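Local coordinates for protein fatty acyl CoA synthetase FADD13 (FATTY-ACYL-CoA SYNTHETASE) (Mycobacterium tuberculosis, PDB 3R44) that belongs to the ANL superfamily of AMP-binding enzymes, with a large N-terminal part followed by a smaller C-terminal domain, at residues A[30-35]-A[44-49]; A[69-74]-A[116-121]; A[246-251]-A[273-278]; A[459-464]-A[488-493]. One frame throughout, in Å; residues are numbered along the deposited sequence. Where two conformers were deposited one is given.

Contact 1 of 4, residues A[30-35]-A[44-49]; sequences PRLQAY and MTYAQM
The backbone carbonyl of M44 is gripped by two successive amides: A34 N reaches M44 O at 2.7 Å and Y35 N reaches it at 3.2 Å. Two residues facing one make a classic beta bulge in the antiparallel hairpin of strands 33-37 and 42-45, and M44 N closes the pair by donating to Y35 O. Past the bulge, segment 44-49 turns into a helix whose first amides are taken up by the loop before strand 33-37: Y46 N donates to L32 O (2.9 Å) and A47 N to a lone pair of P30 O (3.0 Å). T45 is the N-cap and shares a capping box with Q48; with its OG1 wedged between the backbone N and the carbonyl carbon (chi1 61°), the hydroxyl accepts from Q48 N, while T45 N donates to Q48 OE1. The A34 methyl stands almost exactly over the centre of the Y46 ring, CB 3.4 Å from the centroid, a CH-pi contact, and M49 SD touches the same methyl at 3.8 Å. L32 runs alongside the ring, its CD2 near CE1. At the tip of the Y46 side chain, OH is hydrogen-bonded to V237 O and receives a water that also donates to A34 O. In the opening turn of helix 46-62, Y46 N and A47 N are thus satisfied by L32 O and P30 O, and Q48 N by the T45 hydroxyl.

Contact 2 of 4, residues A[69-74]-A[116-121]; sequences DRVALL and SKVVIY
A72 offers little more than a methyl to its side of the sheet, and into the shallow hollow above it come S116 OG, 3.6 Å from A72 CB, and V119 CG2, 4.1 Å from the same atom. That hydroxyl also lies beside R70 CB and is bonded to S114 OG. L111 of helix 104-114 packs over A72, S116 and V119 together. On the opposite face lie V71, L73, V118 and I120. There I120 sends CD1 across V71 CG1 at 3.9 Å, filling the dip between V71 and L73, while L73 lies alongside it with CD2 against I120 CB. The reach of CD1 follows from an extended chain, CG1 anti to the carbonyl carbon and chi2 at 174°. V118 CG1 meets V71 CG1 a step earlier. These are the inner two strands of a four-stranded parallel sheet, 70-74 beside 118-121, running at 18° to each other. The backbone ladder interlocks by turns: K117 N to R70 O, A72 N to V118 O, I120 N to A72 O, and L74 N to I120 O at 2.8 Å. At the start of the strands K117 lays its CD methylene against the D69 carboxylate carbon CG (3.9 Å), and D69 OD2 accepts from A66 N. At the far end Y121 CA makes a CA-H...O contact with L74 O at 3.1 Å.

Contact 3 of 4, residues A[246-251]-A[273-278]; sequences DATKVW and RQVPEF
Apolar contacts carry most of this interface, and W251 and V275 are central to them. V275 points at the helix start of segment 246-251: its CG2 meets the edge of the W251 indole, 3.8 Å from CD1 and near the ring plane, and its CG1 touches both A247 CB and T248 CG2 at 4.1 Å. With V275 CG1 anti to the carbonyl carbon (chi1 -63°), CG2 falls between the backbone N and the carbonyl carbon, 3.5 Å from A247 O. W251 then leans along the next helix. Its CB packs on E277 CB at 3.7 Å, F278 CA lies over one face toward the rim, and CZ2 reaches the edge of the F278 ring, 3.7 Å from CD1, the two side chains running side by side.

Polar links between the segments pass through water. One molecule donates to A247 O (2.6 Å), accepts from W251 N and makes a weak bond to E277 OE1. Within segment 246-251, D246 is the N-cap: its OD1 receives T248 N and T248 OG1 from the same face of the carboxylate.

W251 NE1 donates to M272 O, and K307 makes cation-pi contacts with both W251 and F278. The contact thus lies where helix 247-256 meets the junction of helices 266-274 and 276-280, with Y304 of helix 298-306 edge-to-face with F278 and also against the W251 side chain.

Contact 4 of 4, residues A[459-464]-A[488-493]; sequences VVADQN and VIFAEA
Two backbone bonds join these parallel strands around V459: its N donates to I489 O and its O accepts from A491 N, each at 2.8 Å. The same V459 O also lies 3.2 Å from F490 CA in a CA-H...O contact. Apolar packing follows on the face shared by V459 and F490, where V459 CG1 and A461 CB each sit 4.0 Å from F490 CE1, and V459 CG2 meets V488 CG1. Q463 slides past F490 in the opposite direction. Its CG makes a CH-pi contact over one face of the phenyl ring, 4.1 Å from the centroid; the extended chain beyond (chi2 -178°) carries the amide on along F490, its plane 16° from the ring. Waters complete the polar part: one links A461 N to A491 O, and another lies between Q463 OE1 and E492 OE2. The two strands belong to a beta-alpha-beta unit whose helix, 468-478, touches V488 and F490; strand 487-490 edges the sheet, and strand 438-448 flanks 454-461 on its other side.

Contacts 1, 2 and 3 all lie within the large AMP-binding part of the chain, whereas contact 4 belongs to the C-terminal domain. Contact 1 is at the edge of the nine-stranded mixed sheet and contact 2 in the middle of the four-stranded parallel one; helix 46-62, begun in contact 1, leads on to strand 70-74 of contact 2, and their centres are about 26 Å apart. Contact 3 lies about 28 Å from contact 1 and about 36 Å from contact 2, centre to centre. Contact 4 is farthest from contact 1, about 58 Å between centres and across the chain's centre; contact 3 is its nearest neighbour, with nearest atoms about 20 Å apart. The bound histidine is about 14 Å from the Y46 side chain.

Contact 1 of 4, residues A[30-35]-A[44-49]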
loop_
_atom_site.group_PDB
_atom_site.type_symbol
_atom_site.label_atom_id
_atom_site.label_comp_id
_atom_site.label_asym_id
_atom_site.label_seq_id
_atom_site.Cartn_x
_atom_site.Cartn_y
_atom_site.Cartn_z
ATOM N N PRO A 30 -8.118 -17.827 -22.862
ATOM C CA PRO A 30 -9.516 -17.679 -22.464
ATOM C C PRO A 30 -9.929 -18.649 -21.380
ATOM O O PRO A 30 -10.777 -18.338 -20.546
ATOM C CB PRO A 30 -10.300 -17.986 -23.757
ATOM C CG PRO A 30 -9.356 -18.547 -24.694
ATOM C CD PRO A 30 -8.003 -18.019 -24.314
ATOM N N ARG A 31 -9.328 -19.835 -21.401
ATOM C CA ARG A 31 -9.758 -20.888 -20.485
ATOM C C ARG A 31 -8.860 -21.030 -19.272
ATOM O O ARG A 31 -9.064 -21.897 -18.418
ATOM C CB ARG A 31 -9.937 -22.202 -21.281
ATOM C CG ARG A 31 -10.971 -22.005 -22.478
ATOM C CD ARG A 31 -12.307 -21.711 -21.776
ATOM N NE ARG A 31 -13.498 -21.391 -22.553
ATOM C CZ ARG A 31 -14.517 -22.231 -22.773
ATOM N NH1 ARG A 31 -14.500 -23.512 -22.336
ATOM N NH2 ARG A 31 -15.568 -21.795 -23.466
ATOM N N LEU A 32 -7.870 -20.173 -19.172
ATOM C CA LEU A 32 -7.042 -20.143 -18.007
ATOM C C LEU A 32 -7.807 -19.597 -16.821
ATOM O O LEU A 32 -8.525 -18.603 -16.949
ATOM C CB LEU A 32 -5.820 -19.257 -18.272
ATOM C CG LEU A 32 -4.918 -18.965 -17.084
ATOM C CD1 LEU A 32 -4.255 -20.265 -16.509
ATOM C CD2 LEU A 32 -3.847 -17.988 -17.550
ATOM N N GLN A 33 -7.736 -20.264 -15.664
ATOM C CA GLN A 33 -8.363 -19.684 -14.475
ATOM C C GLN A 33 -7.866 -18.284 -14.101
ATOM O O GLN A 33 -6.629 -18.010 -14.057
ATOM C CB GLN A 33 -8.269 -20.599 -13.279
ATOM C CG GLN A 33 -8.951 -21.955 -13.463
ATOM C CD GLN A 33 -9.006 -22.661 -12.132
ATOM O OE1 GLN A 33 -7.998 -22.945 -11.542
ATOM N NE2 GLN A 33 -10.193 -22.820 -11.612
ATOM N N ALA A 34 -8.815 -17.371 -13.909
ATOM C CA ALA A 34 -8.489 -15.971 -13.573
ATOM C C ALA A 34 -8.677 -15.635 -12.103
ATOM O O ALA A 34 -7.913 -14.861 -11.517
ATOM C CB ALA A 34 -9.333 -14.997 -14.453
ATOM N N TYR A 35 -9.709 -16.225 -11.517
ATOM C CA TYR A 35 -10.176 -15.853 -10.144
ATOM C C TYR A 35 -10.802 -17.037 -9.486
ATOM O O TYR A 35 -11.708 -17.591 -10.046
ATOM C CB TYR A 35 -11.147 -14.675 -10.233
ATOM C CG TYR A 35 -11.410 -14.001 -8.907
ATOM C CD1 TYR A 35 -10.725 -12.839 -8.566
ATOM C CD2 TYR A 35 -12.327 -14.513 -8.007
ATOM C CE1 TYR A 35 -10.911 -12.238 -7.372
ATOM C CE2 TYR A 35 -12.543 -13.883 -6.762
ATOM C CZ TYR A 35 -11.815 -12.736 -6.485
ATOM O OH TYR A 35 -11.988 -12.040 -5.318
ATOM N N MET A 44 -13.448 -18.816 -11.927
ATOM C CA MET A 44 -13.762 -18.193 -13.217
ATOM C C MET A 44 -12.559 -18.144 -14.104
ATOM O O MET A 44 -11.487 -17.872 -13.618
ATOM C CB MET A 44 -14.266 -16.803 -12.997
ATOM C CG MET A 44 -15.683 -16.835 -12.440
ATOM S SD MET A 44 -16.194 -15.189 -12.007
ATOM C CE MET A 44 -16.055 -14.257 -13.532
ATOM N N THR A 45 -12.764 -18.396 -15.402
ATOM C CA THR A 45 -11.709 -18.271 -16.388
ATOM C C THR A 45 -11.539 -16.821 -16.835
ATOM O O THR A 45 -12.342 -15.959 -16.535
ATOM C CB THR A 45 -12.017 -19.054 -17.622
ATOM O OG1 THR A 45 -13.223 -18.519 -18.162
ATOM C CG2 THR A 45 -12.209 -20.587 -17.319
ATOM N N TYR A 46 -10.455 -16.556 -17.545
ATOM C CA TYR A 46 -10.239 -15.198 -18.092
ATOM C C TYR A 46 -11.378 -14.757 -19.010
ATOM O O TYR A 46 -11.831 -13.610 -18.952
ATOM C CB TYR A 46 -8.865 -15.024 -18.745
ATOM C CG TYR A 46 -7.883 -14.598 -17.720
ATOM C CD1 TYR A 46 -6.981 -15.509 -17.160
ATOM C CD2 TYR A 46 -7.873 -13.302 -17.261
ATOM C CE1 TYR A 46 -6.101 -15.114 -16.181
ATOM C CE2 TYR A 46 -7.029 -12.894 -16.276
ATOM C CZ TYR A 46 -6.130 -13.789 -15.719
ATOM O OH TYR A 46 -5.275 -13.296 -14.721
ATOM N N ALA A 47 -11.865 -15.663 -19.845
ATOM C CA ALA A 47 -13.025 -15.316 -20.704
ATOM C C ALA A 47 -14.249 -14.929 -19.842
ATOM O O ALA A 47 -14.953 -13.946 -20.141
ATOM C CB ALA A 47 -13.374 -16.459 -21.676
ATOM N N GLN A 48 -14.495 -15.664 -18.759
ATOM C CA GLN A 48 -15.625 -15.298 -17.859
ATOM C C GLN A 48 -15.397 -13.989 -17.125
ATOM O O GLN A 48 -16.329 -13.180 -16.968
ATOM C CB GLN A 48 -15.948 -16.387 -16.848
ATOM C CG GLN A 48 -16.301 -17.694 -17.522
ATOM C CD GLN A 48 -16.397 -18.851 -16.546
ATOM O OE1 GLN A 48 -15.470 -19.135 -15.753
ATOM N NE2 GLN A 48 -17.505 -19.558 -16.618
ATOM N N MET A 49 -14.156 -13.752 -16.715
ATOM C CA MET A 49 -13.883 -12.543 -16.015
ATOM C C MET A 49 -14.094 -11.338 -16.971
ATOM O O MET A 49 -14.647 -10.305 -16.560
ATOM C CB MET A 49 -12.457 -12.534 -15.491
ATOM C CG MET A 49 -12.242 -11.347 -14.581
ATOM S SD MET A 49 -10.950 -11.713 -13.408
ATOM C CE MET A 49 -9.600 -11.012 -14.294
HETATM O O HOH W 1 -7.014 -12.444 -12.635
#

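Contact 2 of 4, residues A[69-74]-A[116-121]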
loop_
_atom_site.group_PDB
_atom_site.type_symbol
_atom_site.label_atom_id
_atom_site.label_comp_id
_atom_site.label_asym_id
_atom_site.label_seq_id
_atom_site.Cartn_x
_atom_site.Cartn_y
_atom_site.Cartn_z
ATOM N N ASP A 69 -15.944 10.084 -15.122
ATOM C CA ASP A 69 -16.851 10.066 -13.932
ATOM C C ASP A 69 -16.290 9.093 -12.843
ATOM O O ASP A 69 -15.719 8.029 -13.192
ATOM C CB ASP A 69 -18.267 9.608 -14.295
ATOM C CG ASP A 69 -19.045 10.618 -15.124
ATOM O OD1 ASP A 69 -18.770 11.842 -15.001
ATOM O OD2 ASP A 69 -19.910 10.149 -15.903
ATOM N N ARG A 70 -16.448 9.448 -11.567
ATOM C CA ARG A 70 -15.899 8.629 -10.483
ATOM C C ARG A 70 -16.938 7.706 -9.913
ATOM O O ARG A 70 -18.079 8.123 -9.654
ATOM C CB ARG A 70 -15.291 9.486 -9.355
ATOM C CG ARG A 70 -13.847 9.987 -9.584
ATOM C CD ARG A 70 -13.756 11.096 -10.617
ATOM N NE ARG A 70 -14.440 12.323 -10.167
ATOM C CZ ARG A 70 -14.925 13.295 -10.938
ATOM N NH1 ARG A 70 -14.985 13.206 -12.269
ATOM N NH2 ARG A 70 -15.451 14.356 -10.348
ATOM N N VAL A 71 -16.538 6.442 -9.753
ATOM C CA VAL A 71 -17.373 5.371 -9.153
ATOM C C VAL A 71 -16.614 4.931 -7.900
ATOM O O VAL A 71 -15.491 4.361 -7.998
ATOM C CB VAL A 71 -17.469 4.119 -10.081
ATOM C CG1 VAL A 71 -18.430 3.088 -9.421
ATOM C CG2 VAL A 71 -17.930 4.569 -11.503
ATOM N N ALA A 72 -17.177 5.211 -6.739
ATOM C CA ALA A 72 -16.544 4.776 -5.488
ATOM C C ALA A 72 -16.890 3.312 -5.227
ATOM O O ALA A 72 -18.020 2.867 -5.448
ATOM C CB ALA A 72 -16.994 5.666 -4.292
ATOM N N LEU A 73 -15.917 2.596 -4.678
ATOM C CA LEU A 73 -16.037 1.163 -4.380
ATOM C C LEU A 73 -15.741 0.961 -2.920
ATOM O O LEU A 73 -14.607 1.178 -2.479
ATOM C CB LEU A 73 -15.101 0.324 -5.258
ATOM C CG LEU A 73 -15.279 0.449 -6.776
ATOM C CD1 LEU A 73 -14.130 -0.322 -7.484
ATOM C CD2 LEU A 73 -16.644 -0.022 -7.203
ATOM N N LEU A 74 -16.768 0.593 -2.163
ATOM C CA LEU A 74 -16.632 0.359 -0.709
ATOM C C LEU A 74 -17.153 -1.034 -0.361
ATOM O O LEU A 74 -18.325 -1.210 0.011
ATOM C CB LEU A 74 -17.426 1.454 0.037
ATOM C CG LEU A 74 -17.340 1.595 1.550
ATOM C CD1 LEU A 74 -15.858 1.887 1.997
ATOM C CD2 LEU A 74 -18.321 2.640 2.137
ATOM N N SER A 116 -17.435 11.713 -6.432
ATOM C CA SER A 116 -17.980 10.436 -6.885
ATOM C C SER A 116 -19.442 10.604 -7.229
ATOM O O SER A 116 -20.224 11.226 -6.480
ATOM C CB SER A 116 -17.889 9.315 -5.852
ATOM O OG SER A 116 -16.519 8.963 -5.677
ATOM N N LYS A 117 -19.808 9.995 -8.342
ATOM C CA LYS A 117 -21.180 10.026 -8.834
ATOM C C LYS A 117 -21.990 8.825 -8.370
ATOM O O LYS A 117 -23.170 8.911 -8.129
ATOM C CB LYS A 117 -21.104 10.062 -10.357
ATOM C CG LYS A 117 -22.388 10.226 -11.102
ATOM C CD LYS A 117 -22.067 10.581 -12.583
ATOM C CE LYS A 117 -23.350 10.706 -13.404
ATOM N NZ LYS A 117 -24.312 11.690 -12.817
ATOM N N VAL A 118 -21.339 7.666 -8.287
ATOM C CA VAL A 118 -21.991 6.421 -7.951
ATOM C C VAL A 118 -21.191 5.815 -6.842
ATOM O O VAL A 118 -19.965 5.875 -6.884
ATOM C CB VAL A 118 -22.013 5.478 -9.188
ATOM C CG1 VAL A 118 -22.403 4.042 -8.819
ATOM C CG2 VAL A 118 -22.985 6.061 -10.273
ATOM N N VAL A 119 -21.870 5.260 -5.858
ATOM C CA VAL A 119 -21.212 4.567 -4.759
ATOM C C VAL A 119 -21.709 3.136 -4.727
ATOM O O VAL A 119 -22.917 2.904 -4.622
ATOM C CB VAL A 119 -21.473 5.267 -3.422
ATOM C CG1 VAL A 119 -20.856 4.461 -2.264
ATOM C CG2 VAL A 119 -20.890 6.739 -3.526
ATOM N N ILE A 120 -20.787 2.196 -4.879
ATOM C CA ILE A 120 -21.127 0.770 -4.826
ATOM C C ILE A 120 -20.586 0.205 -3.510
ATOM O O ILE A 120 -19.369 0.274 -3.273
ATOM C CB ILE A 120 -20.605 0.011 -6.037
ATOM C CG1 ILE A 120 -21.170 0.614 -7.339
ATOM C CG2 ILE A 120 -21.038 -1.475 -5.916
ATOM C CD1 ILE A 120 -20.611 0.040 -8.526
ATOM N N TYR A 121 -21.470 -0.315 -2.653
ATOM C CA TYR A 121 -21.062 -0.754 -1.337
ATOM C C TYR A 121 -21.489 -2.137 -0.947
ATOM O O TYR A 121 -22.578 -2.646 -1.306
ATOM C CB TYR A 121 -21.504 0.239 -0.277
ATOM C CG TYR A 121 -22.996 0.341 -0.087
ATOM C CD1 TYR A 121 -23.653 -0.385 0.915
ATOM C CD2 TYR A 121 -23.750 1.146 -0.910
ATOM C CE1 TYR A 121 -25.023 -0.273 1.084
ATOM C CE2 TYR A 121 -25.107 1.244 -0.763
ATOM C CZ TYR A 121 -25.737 0.554 0.226
ATOM O OH TYR A 121 -27.110 0.726 0.332
#

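Contact 3 of 4, residues A[246-251]-A[273-278]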
loop_
_atom_site.group_PDB
_atom_site.type_symbol
_atom_site.label_atom_id
_atom_site.label_comp_id
_atom_site.label_asym_id
_atom_site.label_seq_id
_atom_site.Cartn_x
_atom_site.Cartn_y
_atom_site.Cartn_z
ATOM N N ASP A 246 -7.491 -15.780 7.408
ATOM C CA ASP A 246 -7.554 -16.625 8.584
ATOM C C ASP A 246 -6.327 -17.505 8.590
ATOM O O ASP A 246 -6.189 -18.386 7.736
ATOM C CB ASP A 246 -8.794 -17.527 8.531
ATOM C CG ASP A 246 -9.012 -18.293 9.802
ATOM O OD1 ASP A 246 -8.049 -18.492 10.574
ATOM O OD2 ASP A 246 -10.172 -18.703 10.060
ATOM N N ALA A 247 -5.444 -17.291 9.537
ATOM C CA ALA A 247 -4.161 -18.014 9.527
ATOM C C ALA A 247 -4.338 -19.515 9.707
ATOM O O ALA A 247 -3.506 -20.314 9.259
ATOM C CB ALA A 247 -3.183 -17.449 10.627
ATOM N N THR A 248 -5.413 -19.900 10.376
ATOM C CA THR A 248 -5.709 -21.314 10.557
ATOM C C THR A 248 -6.289 -22.014 9.337
ATOM O O THR A 248 -6.495 -23.211 9.389
ATOM C CB THR A 248 -6.649 -21.565 11.753
ATOM O OG1 THR A 248 -7.957 -21.037 11.469
ATOM C CG2 THR A 248 -6.023 -20.938 13.029
ATOM N N LYS A 249 -6.620 -21.261 8.286
ATOM C CA LYS A 249 -7.212 -21.796 7.062
ATOM C C LYS A 249 -6.324 -21.578 5.843
ATOM O O LYS A 249 -6.551 -22.199 4.778
ATOM C CB LYS A 249 -8.579 -21.149 6.779
ATOM C CG LYS A 249 -9.621 -21.394 7.856
ATOM C CD LYS A 249 -11.031 -21.459 7.254
ATOM C CE LYS A 249 -12.074 -21.755 8.339
ATOM N NZ LYS A 249 -12.633 -20.409 8.765
ATOM N N VAL A 250 -5.311 -20.725 5.954
ATOM C CA VAL A 250 -4.561 -20.303 4.753
ATOM C C VAL A 250 -3.657 -21.378 4.146
ATOM O O VAL A 250 -3.564 -21.492 2.925
ATOM C CB VAL A 250 -3.815 -18.979 5.000
ATOM C CG1 VAL A 250 -2.775 -19.140 6.041
ATOM C CG2 VAL A 250 -3.235 -18.351 3.679
ATOM N N TRP A 251 -3.028 -22.204 4.977
ATOM C CA TRP A 251 -2.118 -23.214 4.422
ATOM C C TRP A 251 -2.902 -24.243 3.628
ATOM O O TRP A 251 -2.420 -24.724 2.626
ATOM C CB TRP A 251 -1.252 -23.884 5.489
ATOM C CG TRP A 251 -0.122 -23.011 5.999
ATOM C CD1 TRP A 251 -0.031 -22.464 7.231
ATOM C CD2 TRP A 251 1.029 -22.559 5.272
ATOM N NE1 TRP A 251 1.114 -21.711 7.339
ATOM C CE2 TRP A 251 1.764 -21.715 6.144
ATOM C CE3 TRP A 251 1.481 -22.727 3.968
ATOM C CZ2 TRP A 251 2.964 -21.104 5.771
ATOM C CZ3 TRP A 251 2.687 -22.112 3.587
ATOM C CH2 TRP A 251 3.402 -21.307 4.479
ATOM N N ARG A 273 3.385 -18.940 10.673
ATOM C CA ARG A 273 4.443 -19.786 11.210
ATOM C C ARG A 273 4.000 -20.461 12.511
ATOM O O ARG A 273 4.555 -21.495 12.900
ATOM C CB ARG A 273 5.706 -18.949 11.415
ATOM C CG ARG A 273 6.898 -19.732 11.824
ATOM C CD ARG A 273 7.365 -19.340 13.186
ATOM N NE ARG A 273 8.507 -20.134 13.636
ATOM C CZ ARG A 273 8.487 -21.438 13.866
ATOM N NH1 ARG A 273 7.394 -22.150 13.644
ATOM N NH2 ARG A 273 9.596 -22.033 14.286
ATOM N N GLN A 274 3.009 -19.886 13.194
ATOM C CA GLN A 274 2.596 -20.427 14.497
ATOM C C GLN A 274 1.497 -21.490 14.455
ATOM O O GLN A 274 1.374 -22.295 15.417
ATOM C CB GLN A 274 2.202 -19.303 15.454
ATOM C CG GLN A 274 3.068 -18.076 15.389
ATOM C CD GLN A 274 4.507 -18.381 15.724
ATOM O OE1 GLN A 274 4.815 -19.404 16.372
ATOM N NE2 GLN A 274 5.392 -17.498 15.327
ATOM N N VAL A 275 0.742 -21.548 13.367
ATOM C CA VAL A 275 -0.392 -22.505 13.269
ATOM C C VAL A 275 0.108 -23.937 13.005
ATOM O O VAL A 275 1.197 -24.098 12.413
ATOM C CB VAL A 275 -1.386 -22.038 12.243
ATOM C CG1 VAL A 275 -1.944 -20.694 12.740
ATOM C CG2 VAL A 275 -0.762 -21.879 10.870
ATOM N N PRO A 276 -0.656 -24.956 13.452
ATOM C CA PRO A 276 -0.279 -26.382 13.341
ATOM C C PRO A 276 0.033 -26.741 11.894
ATOM O O PRO A 276 0.915 -27.573 11.632
ATOM C CB PRO A 276 -1.561 -27.102 13.779
ATOM C CG PRO A 276 -2.121 -26.218 14.826
ATOM C CD PRO A 276 -1.844 -24.800 14.309
ATOM N N GLU A 277 -0.664 -26.094 10.956
ATOM C CA GLU A 277 -0.437 -26.395 9.550
ATOM C C GLU A 277 0.977 -26.095 9.027
ATOM O O GLU A 277 1.360 -26.667 8.010
ATOM C CB GLU A 277 -1.491 -25.757 8.650
ATOM C CG GLU A 277 -2.894 -26.337 8.865
ATOM C CD GLU A 277 -3.597 -25.834 10.171
ATOM O OE1 GLU A 277 -3.164 -24.824 10.862
ATOM O OE2 GLU A 277 -4.602 -26.509 10.536
ATOM N N PHE A 278 1.703 -25.176 9.651
ATOM C CA PHE A 278 3.058 -24.819 9.194
ATOM C C PHE A 278 4.007 -26.013 9.261
ATOM O O PHE A 278 4.766 -26.257 8.324
ATOM C CB PHE A 278 3.614 -23.706 10.054
ATOM C CG PHE A 278 4.968 -23.220 9.628
ATOM C CD1 PHE A 278 5.111 -22.431 8.541
ATOM C CD2 PHE A 278 6.102 -23.571 10.330
ATOM C CE1 PHE A 278 6.375 -21.955 8.169
ATOM C CE2 PHE A 278 7.356 -23.141 9.943
ATOM C CZ PHE A 278 7.505 -22.362 8.871
HETATM O O HOH W 2 -3.262 -22.683 8.118
#

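Contact 4 of 4, residues A[459-464]-A[488-493]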
loop_
_atom_site.group_PDB
_atom_site.type_symbol
_atom_site.label_atom_id
_atom_site.label_comp_id
_atom_site.label_asym_id
_atom_site.label_seq_id
_atom_site.Cartn_x
_atom_site.Cartn_y
_atom_site.Cartn_z
ATOM N N VAL A 459 13.670 6.509 25.972
ATOM C CA VAL A 459 14.970 5.868 26.049
ATOM C C VAL A 459 14.889 4.740 27.044
ATOM O O VAL A 459 14.397 4.943 28.162
ATOM C CB VAL A 459 16.052 6.872 26.490
ATOM C CG1 VAL A 459 17.345 6.107 26.697
ATOM C CG2 VAL A 459 16.208 8.012 25.404
ATOM N N VAL A 460 15.376 3.569 26.671
ATOM C CA VAL A 460 15.595 2.478 27.605
ATOM C C VAL A 460 17.084 2.440 27.876
ATOM O O VAL A 460 17.912 2.314 26.943
ATOM C CB VAL A 460 15.077 1.115 27.030
ATOM C CG1 VAL A 460 15.304 -0.039 28.010
ATOM C CG2 VAL A 460 13.639 1.228 26.568
ATOM N N ALA A 461 17.465 2.624 29.140
ATOM C CA ALA A 461 18.878 2.743 29.494
ATOM C C ALA A 461 19.126 2.288 30.908
ATOM O O ALA A 461 18.173 2.148 31.712
ATOM C CB ALA A 461 19.359 4.174 29.352
ATOM N N ASP A 462 20.413 2.071 31.188
ATOM C CA ASP A 462 20.907 1.935 32.551
ATOM C C ASP A 462 20.896 3.290 33.219
ATOM O O ASP A 462 21.825 4.057 33.078
ATOM C CB ASP A 462 22.322 1.368 32.541
ATOM C CG ASP A 462 22.885 1.173 33.927
ATOM O OD1 ASP A 462 22.225 1.553 34.945
ATOM O OD2 ASP A 462 23.986 0.580 33.979
ATOM N N GLN A 463 19.821 3.591 33.939
ATOM C CA GLN A 463 19.690 4.908 34.563
ATOM C C GLN A 463 20.683 5.201 35.655
ATOM O O GLN A 463 20.805 6.358 36.062
ATOM C CB GLN A 463 18.271 5.131 35.068
ATOM C CG GLN A 463 17.294 5.163 33.901
ATOM C CD GLN A 463 15.823 5.428 34.304
ATOM O OE1 GLN A 463 14.943 4.630 34.021
ATOM N NE2 GLN A 463 15.586 6.526 34.965
ATOM N N ASN A 464 21.418 4.182 36.099
ATOM C CA ASN A 464 22.589 4.393 36.963
ATOM C C ASN A 464 23.794 4.972 36.251
ATOM O O ASN A 464 24.672 5.538 36.902
ATOM C CB ASN A 464 23.022 3.077 37.639
ATOM C CG ASN A 464 22.038 2.615 38.705
ATOM O OD1 ASN A 464 21.153 3.366 39.137
ATOM N ND2 ASN A 464 22.194 1.365 39.148
ATOM N N VAL A 488 13.497 14.140 27.268
ATOM C CA VAL A 488 13.998 12.788 27.272
ATOM C C VAL A 488 13.192 12.022 28.345
ATOM O O VAL A 488 13.085 12.457 29.524
ATOM C CB VAL A 488 15.526 12.735 27.591
ATOM C CG1 VAL A 488 15.953 11.300 27.820
ATOM C CG2 VAL A 488 16.366 13.404 26.458
ATOM N N ILE A 489 12.647 10.881 27.970
ATOM C CA ILE A 489 11.778 10.099 28.854
ATOM C C ILE A 489 12.396 8.718 28.979
ATOM O O ILE A 489 12.485 8.034 28.001
ATOM C CB ILE A 489 10.350 9.965 28.281
ATOM C CG1 ILE A 489 9.651 11.324 28.312
ATOM C CG2 ILE A 489 9.525 8.885 29.004
ATOM C CD1 ILE A 489 8.390 11.357 27.481
ATOM N N PHE A 490 12.827 8.333 30.178
ATOM C CA PHE A 490 13.311 6.985 30.395
ATOM C C PHE A 490 12.104 6.073 30.554
ATOM O O PHE A 490 11.102 6.445 31.172
ATOM C CB PHE A 490 14.231 6.930 31.601
ATOM C CG PHE A 490 15.548 7.618 31.392
ATOM C CD1 PHE A 490 16.477 7.086 30.510
ATOM C CD2 PHE A 490 15.864 8.787 32.074
ATOM C CE1 PHE A 490 17.698 7.725 30.300
ATOM C CE2 PHE A 490 17.116 9.430 31.880
ATOM C CZ PHE A 490 18.013 8.888 30.984
ATOM N N ALA A 491 12.190 4.895 29.957
ATOM C CA ALA A 491 11.133 3.876 30.066
ATOM C C ALA A 491 11.783 2.577 30.382
ATOM O O ALA A 491 12.946 2.335 29.989
ATOM C CB ALA A 491 10.368 3.748 28.716
ATOM N N GLU A 492 11.028 1.670 30.996
ATOM C CA GLU A 492 11.534 0.328 31.164
ATOM C C GLU A 492 11.436 -0.461 29.851
ATOM O O GLU A 492 12.146 -1.415 29.691
ATOM C CB GLU A 492 10.761 -0.412 32.290
ATOM C CG GLU A 492 11.021 0.168 33.649
ATOM C CD GLU A 492 12.491 0.061 34.101
ATOM O OE1 GLU A 492 13.113 -1.007 33.846
ATOM O OE2 GLU A 492 13.015 1.061 34.687
ATOM N N ALA A 493 10.515 -0.069 28.962
ATOM C CA ALA A 493 10.231 -0.766 27.720
ATOM C C ALA A 493 9.546 0.164 26.740
ATOM O O ALA A 493 8.761 1.029 27.132
ATOM C CB ALA A 493 9.323 -2.004 27.944
HETATM O O HOH W 3 15.415 2.792 31.219
HETATM O O HOH W 4 15.450 1.975 33.590
#